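Local structure of catechol 1,2-dioxygenase (Pseudomonas putida, 2AZQ) at residues D128-V139 and E184-P194. The protein probably uses a ferric iron to cleave the ring of catechol between its two hydroxyl-bearing carbons, adding O2 to give cis,cis-muconate. Numbering follows the deposited sequence.
Sequences DPGVVMFLQGQV and EGRYRARSIVP
Y187 lays its ring across the backbone of G137. From CB, the bond to CG turns between the backbone N and the carbonyl carbon (chi1 67°), carrying the ring over the neighbouring strand. CD2 and CE2 run beside G137 O and C, CZ lies 3.6 Å from G137 N, and that N stands over one ring face, offset toward the rim. CE1 approaches Q136 CA, while OH continues past the strand to a hydrogen bond with F286 O. Without the ring, as with an alanine here, G137 is likely to lose the face packed on its backbone, and F286 O its hydroxyl partner. Strands 132-139 and 186-192 are antiparallel neighbours in the mixed beta-sheet of the intradiol dioxygenase domain, their axes 4.1 Å apart at closest approach, and strand 281-289 flanks 132-139 on its other edge. Paired backbone bonds join G137 to Y187, L135 to A189 and M133 to S191. On the face shared by F134, Q136, R188 and R190, the bent R188 side chain brings NH2 to the edge of the F134 ring, 3.5 Å from CD2, with the guanidinium turned 53° from the ring. R190 CG meets the same ring at CE2, 3.6 Å away. Where the turn leads into strand 186-192, Q138 NE2 donates to E184 O (2.9 Å) and V139 N hydrogen-bonds to G185 O. At the other end, V193 N reaches V131 O at 2.9 Å; P194 follows, its side chain about 6 Å from that of the iron ligand H221.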
ATOM      1  N   ASP A 128       0.496  -3.766  36.123  1.00 23.01           N
ATOM      2  CA  ASP A 128       1.965  -3.718  35.986  1.00 23.95           C
ATOM      3  C   ASP A 128       2.850  -3.503  37.275  1.00 23.94           C
ATOM      4  O   ASP A 128       2.312  -3.260  38.369  1.00 22.57           O
ATOM      5  CB  ASP A 128       2.291  -2.602  34.955  1.00 25.45           C
ATOM      6  CG  ASP A 128       1.827  -2.919  33.508  1.00 26.41           C
ATOM      7  OD1 ASP A 128       2.441  -3.794  32.877  1.00 29.35           O
ATOM      8  OD2 ASP A 128       0.877  -2.283  32.980  1.00 25.57           O
ATOM      9  N   PRO A 129       4.217  -3.691  37.155  1.00 24.18           N
ATOM     10  CA  PRO A 129       5.289  -3.533  38.163  1.00 21.61           C
ATOM     11  C   PRO A 129       6.020  -2.264  37.630  1.00 18.94           C
ATOM     12  O   PRO A 129       7.242  -2.244  37.385  1.00 15.97           O
ATOM     13  CB  PRO A 129       6.138  -4.782  37.950  1.00 21.75           C
ATOM     14  CG  PRO A 129       6.297  -4.719  36.453  1.00 22.39           C
ATOM     15  CD  PRO A 129       4.836  -4.307  35.951  1.00 24.92           C
ATOM     16  N   GLY A 130       5.228  -1.226  37.395  1.00 16.27           N
ATOM     17  CA  GLY A 130       5.793  -0.016  36.878  1.00 13.39           C
ATOM     18  C   GLY A 130       6.039   0.973  37.980  1.00 12.63           C
ATOM     19  O   GLY A 130       5.912   0.674  39.166  1.00 12.83           O
ATOM     20  N   VAL A 131       6.417   2.161  37.541  1.00 11.57           N
ATOM     21  CA  VAL A 131       6.691   3.298  38.380  1.00  9.97           C
ATOM     22  C   VAL A 131       5.433   4.141  38.218  1.00 11.00           C
ATOM     23  O   VAL A 131       5.067   4.471  37.099  1.00 10.38           O
ATOM     24  CB  VAL A 131       7.930   4.058  37.830  1.00  7.05           C
ATOM     25  CG1 VAL A 131       8.111   5.415  38.525  1.00  6.35           C
ATOM     26  CG2 VAL A 131       9.144   3.192  37.998  1.00  3.66           C
ATOM     27  N   VAL A 132       4.745   4.436  39.321  1.00 11.69           N
ATOM     28  CA  VAL A 132       3.556   5.283  39.265  1.00 10.17           C
ATOM     29  C   VAL A 132       4.076   6.611  38.744  1.00 11.38           C
ATOM     30  O   VAL A 132       5.190   7.028  39.085  1.00 13.21           O
ATOM     31  CB  VAL A 132       2.941   5.529  40.674  1.00  8.58           C
ATOM     32  CG1 VAL A 132       1.891   6.638  40.620  1.00  5.52           C
ATOM     33  CG2 VAL A 132       2.314   4.257  41.190  1.00  5.68           C
ATOM     34  N   MET A 133       3.288   7.254  37.897  1.00 11.29           N
ATOM     35  CA  MET A 133       3.658   8.542  37.349  1.00 12.41           C
ATOM     36  C   MET A 133       2.535   9.493  37.650  1.00 13.76           C
ATOM     37  O   MET A 133       1.377   9.157  37.398  1.00 15.17           O
ATOM     38  CB  MET A 133       3.805   8.469  35.843  1.00 13.46           C
ATOM     39  CG  MET A 133       3.880   9.847  35.187  1.00 12.75           C
ATOM     40  SD  MET A 133       3.656   9.770  33.404  1.00 12.60           S
ATOM     41  CE  MET A 133       4.927   8.701  32.972  1.00  9.93           C
ATOM     42  N   PHE A 134       2.854  10.657  38.212  1.00 13.12           N
ATOM     43  CA  PHE A 134       1.826  11.647  38.485  1.00 12.26           C
ATOM     44  C   PHE A 134       1.992  12.707  37.451  1.00 13.73           C
ATOM     45  O   PHE A 134       3.044  13.350  37.368  1.00 14.83           O
ATOM     46  CB  PHE A 134       1.938  12.235  39.886  1.00  9.88           C
ATOM     47  CG  PHE A 134       1.478  11.303  40.942  1.00  7.71           C
ATOM     48  CD1 PHE A 134       2.366  10.445  41.568  1.00  7.13           C
ATOM     49  CD2 PHE A 134       0.119  11.185  41.220  1.00  7.55           C
ATOM     50  CE1 PHE A 134       1.910   9.481  42.449  1.00  7.03           C
ATOM     51  CE2 PHE A 134      -0.352  10.234  42.089  1.00  5.54           C
ATOM     52  CZ  PHE A 134       0.545   9.372  42.711  1.00  6.66           C
ATOM     53  N   LEU A 135       0.933  12.881  36.670  1.00 14.37           N
ATOM     54  CA  LEU A 135       0.897  13.817  35.561  1.00 14.76           C
ATOM     55  C   LEU A 135      -0.040  14.980  35.837  1.00 14.83           C
ATOM     56  O   LEU A 135      -1.218  14.763  36.117  1.00 15.69           O
ATOM     57  CB  LEU A 135       0.433  13.027  34.343  1.00 16.46           C
ATOM     58  CG  LEU A 135       0.636  13.517  32.921  1.00 17.55           C
ATOM     59  CD1 LEU A 135       2.035  14.119  32.742  1.00 19.39           C
ATOM     60  CD2 LEU A 135       0.464  12.305  32.015  1.00 17.86           C
ATOM     61  N   GLN A 136       0.462  16.211  35.794  1.00 14.74           N
ATOM     62  CA  GLN A 136      -0.419  17.365  36.028  1.00 15.33           C
ATOM     63  C   GLN A 136       0.028  18.646  35.356  1.00 13.69           C
ATOM     64  O   GLN A 136       1.211  18.846  35.095  1.00 14.05           O
ATOM     65  CB  GLN A 136      -0.602  17.651  37.515  1.00 16.90           C
ATOM     66  CG  GLN A 136       0.581  18.271  38.197  1.00 20.25           C
ATOM     67  CD  GLN A 136       0.278  18.597  39.651  1.00 23.38           C
ATOM     68  OE1 GLN A 136      -0.368  17.801  40.348  1.00 24.59           O
ATOM     69  NE2 GLN A 136       0.766  19.752  40.130  1.00 23.32           N
ATOM     70  N   GLY A 137      -0.937  19.510  35.080  1.00 11.75           N
ATOM     71  CA  GLY A 137      -0.647  20.772  34.429  1.00 10.77           C
ATOM     72  C   GLY A 137      -1.918  21.529  34.097  1.00 11.19           C
ATOM     73  O   GLY A 137      -3.009  21.094  34.441  1.00 12.91           O
ATOM     74  N   GLN A 138      -1.795  22.673  33.443  1.00 10.20           N
ATOM     75  CA  GLN A 138      -2.976  23.437  33.078  1.00  8.74           C
ATOM     76  C   GLN A 138      -3.017  23.597  31.573  1.00  8.93           C
ATOM     77  O   GLN A 138      -2.051  23.305  30.867  1.00  9.72           O
ATOM     78  CB  GLN A 138      -2.949  24.830  33.696  1.00  6.91           C
ATOM     79  CG  GLN A 138      -2.936  24.846  35.183  1.00  8.68           C
ATOM     80  CD  GLN A 138      -2.677  26.236  35.767  1.00 10.17           C
ATOM     81  OE1 GLN A 138      -1.597  26.853  35.561  1.00  7.80           O
ATOM     82  NE2 GLN A 138      -3.665  26.739  36.512  1.00  8.93           N
ATOM     83  N   VAL A 139      -4.170  24.043  31.109  1.00  7.74           N
ATOM     84  CA  VAL A 139      -4.422  24.349  29.725  1.00  8.18           C
ATOM     85  C   VAL A 139      -4.489  25.889  29.754  1.00 11.53           C
ATOM     86  O   VAL A 139      -5.215  26.482  30.559  1.00 11.37           O
ATOM     87  CB  VAL A 139      -5.740  23.726  29.303  1.00  4.87           C
ATOM     88  CG1 VAL A 139      -6.218  24.277  27.976  1.00  2.19           C
ATOM     89  CG2 VAL A 139      -5.530  22.256  29.223  1.00  5.38           C
ATOM     90  N   GLU A 184      -9.699  25.857  37.787  1.00 22.06           N
ATOM     91  CA  GLU A 184      -8.360  26.407  37.689  1.00 23.51           C
ATOM     92  C   GLU A 184      -7.683  26.001  36.360  1.00 22.38           C
ATOM     93  O   GLU A 184      -6.506  26.277  36.120  1.00 21.94           O
ATOM     94  CB  GLU A 184      -7.546  25.960  38.898  1.00 27.14           C
ATOM     95  CG  GLU A 184      -6.096  26.380  38.852  1.00 33.87           C
ATOM     96  CD  GLU A 184      -5.296  25.862  40.049  1.00 37.76           C
ATOM     97  OE1 GLU A 184      -5.607  24.723  40.502  1.00 38.30           O
ATOM     98  OE2 GLU A 184      -4.351  26.575  40.506  1.00 36.56           O
ATOM     99  N   GLY A 185      -8.455  25.359  35.488  1.00 20.96           N
ATOM    100  CA  GLY A 185      -7.941  24.933  34.202  1.00 20.17           C
ATOM    101  C   GLY A 185      -6.892  23.849  34.282  1.00 19.07           C
ATOM    102  O   GLY A 185      -6.021  23.755  33.422  1.00 18.17           O
ATOM    103  N   ARG A 186      -6.967  23.003  35.296  1.00 19.03           N
ATOM    104  CA  ARG A 186      -5.966  21.962  35.405  1.00 20.51           C
ATOM    105  C   ARG A 186      -6.479  20.541  35.255  1.00 18.24           C
ATOM    106  O   ARG A 186      -7.680  20.271  35.369  1.00 18.08           O
ATOM    107  CB  ARG A 186      -5.196  22.105  36.717  1.00 25.36           C
ATOM    108  CG  ARG A 186      -6.084  22.165  37.924  1.00 31.57           C
ATOM    109  CD  ARG A 186      -5.291  22.193  39.221  1.00 35.78           C
ATOM    110  NE  ARG A 186      -6.214  22.087  40.349  1.00 39.16           N
ATOM    111  CZ  ARG A 186      -6.006  21.313  41.412  1.00 41.70           C
ATOM    112  NH1 ARG A 186      -4.898  20.570  41.498  1.00 41.20           N
ATOM    113  NH2 ARG A 186      -6.925  21.260  42.377  1.00 42.46           N
ATOM    114  N   TYR A 187      -5.543  19.644  34.962  1.00 15.64           N
ATOM    115  CA  TYR A 187      -5.836  18.234  34.782  1.00 14.03           C
ATOM    116  C   TYR A 187      -4.827  17.541  35.672  1.00 14.03           C
ATOM    117  O   TYR A 187      -3.693  18.022  35.817  1.00 12.13           O
ATOM    118  CB  TYR A 187      -5.644  17.826  33.307  1.00 11.92           C
ATOM    119  CG  TYR A 187      -4.206  17.874  32.812  1.00  9.63           C
ATOM    120  CD1 TYR A 187      -3.355  16.771  32.954  1.00  9.43           C
ATOM    121  CD2 TYR A 187      -3.689  19.022  32.222  1.00  7.19           C
ATOM    122  CE1 TYR A 187      -2.015  16.819  32.506  1.00  6.91           C
ATOM    123  CE2 TYR A 187      -2.365  19.079  31.775  1.00  5.31           C
ATOM    124  CZ  TYR A 187      -1.533  17.974  31.913  1.00  4.83           C
ATOM    125  OH  TYR A 187      -0.237  18.017  31.426  1.00  2.00           O
ATOM    126  N   ARG A 188      -5.254  16.429  36.266  1.00 14.69           N
ATOM    127  CA  ARG A 188      -4.435  15.603  37.175  1.00 15.65           C
ATOM    128  C   ARG A 188      -4.527  14.143  36.706  1.00 13.45           C
ATOM    129  O   ARG A 188      -5.621  13.635  36.493  1.00 13.41           O
ATOM    130  CB  ARG A 188      -4.997  15.709  38.603  1.00 19.69           C
ATOM    131  CG  ARG A 188      -4.266  16.617  39.603  1.00 26.85           C
ATOM    132  CD  ARG A 188      -3.038  15.901  40.191  1.00 33.12           C
ATOM    133  NE  ARG A 188      -3.342  14.514  40.566  1.00 36.58           N
ATOM    134  CZ  ARG A 188      -2.774  13.440  40.005  1.00 38.38           C
ATOM    135  NH1 ARG A 188      -1.862  13.590  39.040  1.00 37.72           N
ATOM    136  NH2 ARG A 188      -3.136  12.210  40.383  1.00 38.75           N
ATOM    137  N   ALA A 189      -3.404  13.455  36.543  1.00 10.90           N
ATOM    138  CA  ALA A 189      -3.481  12.058  36.100  1.00  9.17           C
ATOM    139  C   ALA A 189      -2.535  11.096  36.822  1.00  7.53           C
ATOM    140  O   ALA A 189      -1.324  11.235  36.745  1.00  8.13           O
ATOM    141  CB  ALA A 189      -3.249  11.985  34.600  1.00  7.26           C
ATOM    142  N   ARG A 190      -3.099  10.125  37.529  1.00  7.73           N
ATOM    143  CA  ARG A 190      -2.314   9.112  38.248  1.00  8.59           C
ATOM    144  C   ARG A 190      -2.145   7.960  37.249  1.00  6.87           C
ATOM    145  O   ARG A 190      -3.125   7.389  36.780  1.00  6.31           O
ATOM    146  CB  ARG A 190      -3.088   8.668  39.515  1.00 12.07           C
ATOM    147  CG  ARG A 190      -2.358   7.717  40.507  1.00 16.38           C
ATOM    148  CD  ARG A 190      -2.256   6.296  39.974  1.00 21.20           C
ATOM    149  NE  ARG A 190      -1.527   5.358  40.841  1.00 23.98           N
ATOM    150  CZ  ARG A 190      -1.871   5.024  42.085  1.00 21.42           C
ATOM    151  NH1 ARG A 190      -2.947   5.552  42.647  1.00 21.43           N
ATOM    152  NH2 ARG A 190      -1.160   4.117  42.744  1.00 18.86           N
ATOM    153  N   SER A 191      -0.912   7.628  36.898  1.00  4.20           N
ATOM    154  CA  SER A 191      -0.721   6.565  35.918  1.00  5.22           C
ATOM    155  C   SER A 191       0.608   5.801  36.114  1.00  5.93           C
ATOM    156  O   SER A 191       1.000   5.513  37.258  1.00  6.75           O
ATOM    157  CB  SER A 191      -0.829   7.183  34.513  1.00  3.24           C
ATOM    158  OG  SER A 191      -0.798   6.219  33.477  1.00  2.41           O
ATOM    159  N   ILE A 192       1.267   5.430  35.012  1.00  4.25           N
ATOM    160  CA  ILE A 192       2.557   4.744  35.087  1.00  3.89           C
ATOM    161  C   ILE A 192       3.521   5.189  33.991  1.00  4.78           C
ATOM    162  O   ILE A 192       3.124   5.506  32.869  1.00  6.61           O
ATOM    163  CB  ILE A 192       2.427   3.203  35.010  1.00  3.47           C
ATOM    164  CG1 ILE A 192       1.935   2.769  33.627  1.00  3.31           C
ATOM    165  CG2 ILE A 192       1.491   2.702  36.107  1.00  2.95           C
ATOM    166  CD1 ILE A 192       1.966   1.290  33.430  1.00  2.16           C
ATOM    167  N   VAL A 193       4.801   5.231  34.319  1.00  4.78           N
ATOM    168  CA  VAL A 193       5.795   5.641  33.339  1.00  5.73           C
ATOM    169  C   VAL A 193       5.750   4.680  32.159  1.00  4.45           C
ATOM    170  O   VAL A 193       5.933   3.493  32.333  1.00  7.31           O
ATOM    171  CB  VAL A 193       7.197   5.664  33.976  1.00  4.67           C
ATOM    172  CG1 VAL A 193       8.218   5.921  32.927  1.00  4.09           C
ATOM    173  CG2 VAL A 193       7.246   6.737  35.059  1.00  4.17           C
ATOM    174  N   PRO A 194       5.495   5.188  30.946  1.00  4.33           N
ATOM    175  CA  PRO A 194       5.417   4.371  29.730  1.00  3.77           C
ATOM    176  C   PRO A 194       6.776   4.035  29.205  1.00  2.70           C
ATOM    177  O   PRO A 194       7.731   4.705  29.505  1.00  2.85           O
ATOM    178  CB  PRO A 194       4.669   5.286  28.768  1.00  3.50           C
ATOM    179  CG  PRO A 194       5.303   6.608  29.086  1.00  5.13           C
ATOM    180  CD  PRO A 194       5.219   6.603  30.623  1.00  5.36           C
TER